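Local coordinates for IclR transcriptional regulator (Thermotoga maritima, PDB 1MKM), which probably binds DNA through a winged helix-turn-helix domain and regulates transcription as a member of the IclR family, with a zinc ion bound in the crystal, at residues Glu108-Asp113 with Gly128-Leu133. Residues are numbered along the deposited sequence; the frame is centred on the assembly and turned at random.
Sequences EGVYID and GMKVDL
The antiparallel pairing of strand 108-113 with strand 130-132 places the latter as an outermost strand, within this chain, of the six-stranded sheet in the GAF-like C-terminal domain of this IclR-family regulator. Gly109 and Val131 form its hydrogen-bonded pair: Gly109 N gives to Val131 O at 2.9 Å, in the carbonyl plane but bent at the hydrogen, and Val131 N returns a bond to Gly109 O at 2.7 Å, arriving from above that carbonyl's plane. Val110 and Lys130 make the neighbouring non-hydrogen-bonded pair. Tyr111 N to Met129 O, at 3.0 Å, and Gly128 N to Tyr111 O then carry the pairing into the turn before strand 130-132. Since Gly109 has no side chain, Val131 CG2 can lie against its backbone, where a beta carbon would clash.

The two faces of the pair differ in chemistry. On one, Val131 CG1 sits over the face of the Tyr111 ring, only 3.2 Å from Tyr111 CE1, while Met129 CB meets the ring edge in plane. Tyr111 CG is anti to its own carbonyl carbon (chi1 -77°), which places the ring beneath Val131 CG1; this ring also meets His100, and the Tyr111 side chain is about 5 Å from a bound zinc ion. On the other face, the Lys130 chain, bent at its last three torsions, lays CD against Val110 CG2 at 3.6 Å and crosses Glu108 nearly at a right angle, bringing Lys130 NZ to 3.2 Å from Glu108 OE1 in a salt bridge. Trimming the glutamate to an alanine is likely to leave the Lys130 ammonium without this carboxylate mate and its bent chain freer to swing. Val110 packs further on Tyr65 of the second subunit. Backbone bonds thus set the register, Val131 and Met129 pack on the ring's face and edge, and a charge pair lies at the exposed rim, next to buried Val110.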
loop_
_atom_site.group_PDB
_atom_site.type_symbol
_atom_site.label_atom_id
_atom_site.label_comp_id
_atom_site.label_asym_id
_atom_site.label_seq_id
_atom_site.Cartn_x
_atom_site.Cartn_y
_atom_site.Cartn_z
ATOM N N GLU B 108 -18.056 22.049 -28.108
ATOM C CA GLU B 108 -17.780 21.226 -26.935
ATOM C C GLU B 108 -16.400 21.573 -26.402
ATOM O O GLU B 108 -15.602 22.241 -27.064
ATOM C CB GLU B 108 -17.790 19.740 -27.285
ATOM C CG GLU B 108 -19.139 19.075 -27.195
ATOM C CD GLU B 108 -19.037 17.577 -27.370
ATOM O OE1 GLU B 108 -18.463 17.143 -28.391
ATOM O OE2 GLU B 108 -19.527 16.836 -26.493
ATOM N N GLY B 109 -16.134 21.110 -25.190
ATOM C CA GLY B 109 -14.843 21.319 -24.574
ATOM C C GLY B 109 -14.304 19.965 -24.140
ATOM O O GLY B 109 -15.063 19.009 -23.957
ATOM N N VAL B 110 -12.989 19.875 -23.993
ATOM C CA VAL B 110 -12.370 18.631 -23.555
ATOM C C VAL B 110 -11.364 18.889 -22.436
ATOM O O VAL B 110 -10.554 19.811 -22.507
ATOM C CB VAL B 110 -11.595 17.907 -24.687
ATOM C CG1 VAL B 110 -11.208 16.533 -24.196
ATOM C CG2 VAL B 110 -12.415 17.820 -25.951
ATOM N N TYR B 111 -11.413 18.071 -21.401
ATOM C CA TYR B 111 -10.463 18.223 -20.311
ATOM C C TYR B 111 -9.088 17.776 -20.807
ATOM O O TYR B 111 -8.882 16.612 -21.152
ATOM C CB TYR B 111 -10.910 17.387 -19.132
ATOM C CG TYR B 111 -12.035 18.016 -18.358
ATOM C CD1 TYR B 111 -13.174 17.290 -18.038
ATOM C CD2 TYR B 111 -11.947 19.340 -17.916
ATOM C CE1 TYR B 111 -14.200 17.865 -17.286
ATOM C CE2 TYR B 111 -12.966 19.920 -17.176
ATOM C CZ TYR B 111 -14.084 19.177 -16.868
ATOM O OH TYR B 111 -15.108 19.751 -16.159
ATOM N N ILE B 112 -8.148 18.709 -20.869
ATOM C CA ILE B 112 -6.825 18.375 -21.352
ATOM C C ILE B 112 -5.760 18.412 -20.274
ATOM O O ILE B 112 -4.601 18.101 -20.532
ATOM C CB ILE B 112 -6.432 19.289 -22.536
ATOM C CG1 ILE B 112 -6.824 20.740 -22.231
ATOM C CG2 ILE B 112 -7.124 18.800 -23.812
ATOM C CD1 ILE B 112 -6.282 21.736 -23.218
ATOM N N ASP B 113 -6.158 18.797 -19.067
ATOM C CA ASP B 113 -5.257 18.825 -17.917
ATOM C C ASP B 113 -6.058 19.109 -16.648
ATOM O O ASP B 113 -7.072 19.807 -16.680
ATOM C CB ASP B 113 -4.175 19.895 -18.078
ATOM C CG ASP B 113 -2.933 19.602 -17.237
ATOM O OD1 ASP B 113 -3.060 18.973 -16.170
ATOM O OD2 ASP B 113 -1.824 20.007 -17.640
ATOM N N GLY B 128 -9.630 13.896 -21.123
ATOM C CA GLY B 128 -10.301 13.274 -22.246
ATOM C C GLY B 128 -11.808 13.443 -22.259
ATOM O O GLY B 128 -12.417 13.421 -23.317
ATOM N N MET B 129 -12.406 13.619 -21.085
ATOM C CA MET B 129 -13.848 13.798 -20.956
ATOM C C MET B 129 -14.296 15.085 -21.644
ATOM O O MET B 129 -13.504 16.009 -21.827
ATOM C CB MET B 129 -14.218 13.826 -19.477
ATOM C CG MET B 129 -15.692 13.921 -19.188
ATOM S SD MET B 129 -15.960 13.896 -17.417
ATOM C CE MET B 129 -15.539 12.166 -17.045
ATOM N N LYS B 130 -15.569 15.149 -22.024
ATOM C CA LYS B 130 -16.094 16.324 -22.737
ATOM C C LYS B 130 -16.924 17.231 -21.838
ATOM O O LYS B 130 -17.575 16.758 -20.905
ATOM C CB LYS B 130 -16.955 15.872 -23.924
ATOM C CG LYS B 130 -16.251 14.926 -24.875
ATOM C CD LYS B 130 -15.244 15.653 -25.743
ATOM C CE LYS B 130 -15.856 16.018 -27.075
ATOM N NZ LYS B 130 -16.396 14.800 -27.753
ATOM N N VAL B 131 -16.903 18.529 -22.111
ATOM C CA VAL B 131 -17.682 19.456 -21.293
ATOM C C VAL B 131 -18.566 20.411 -22.064
ATOM O O VAL B 131 -18.150 20.996 -23.076
ATOM C CB VAL B 131 -16.800 20.313 -20.352
ATOM C CG1 VAL B 131 -16.070 19.418 -19.389
ATOM C CG2 VAL B 131 -15.835 21.121 -21.135
ATOM N N ASP B 132 -19.792 20.552 -21.560
ATOM C CA ASP B 132 -20.779 21.442 -22.143
ATOM C C ASP B 132 -20.232 22.846 -21.963
ATOM O O ASP B 132 -19.903 23.241 -20.846
ATOM C CB ASP B 132 -22.108 21.301 -21.407
ATOM C CG ASP B 132 -22.648 19.895 -21.459
ATOM O OD1 ASP B 132 -22.771 19.347 -22.577
ATOM O OD2 ASP B 132 -22.953 19.333 -20.384
ATOM N N LEU B 133 -20.124 23.590 -23.060
ATOM C CA LEU B 133 -19.595 24.943 -23.015
ATOM C C LEU B 133 -20.555 25.980 -22.441
ATOM O O LEU B 133 -20.226 27.164 -22.398
ATOM C CB LEU B 133 -19.159 25.384 -24.412
ATOM C CG LEU B 133 -17.805 24.897 -24.938
ATOM C CD1 LEU B 133 -17.593 25.377 -26.370
ATOM C CD2 LEU B 133 -16.688 25.433 -24.048
#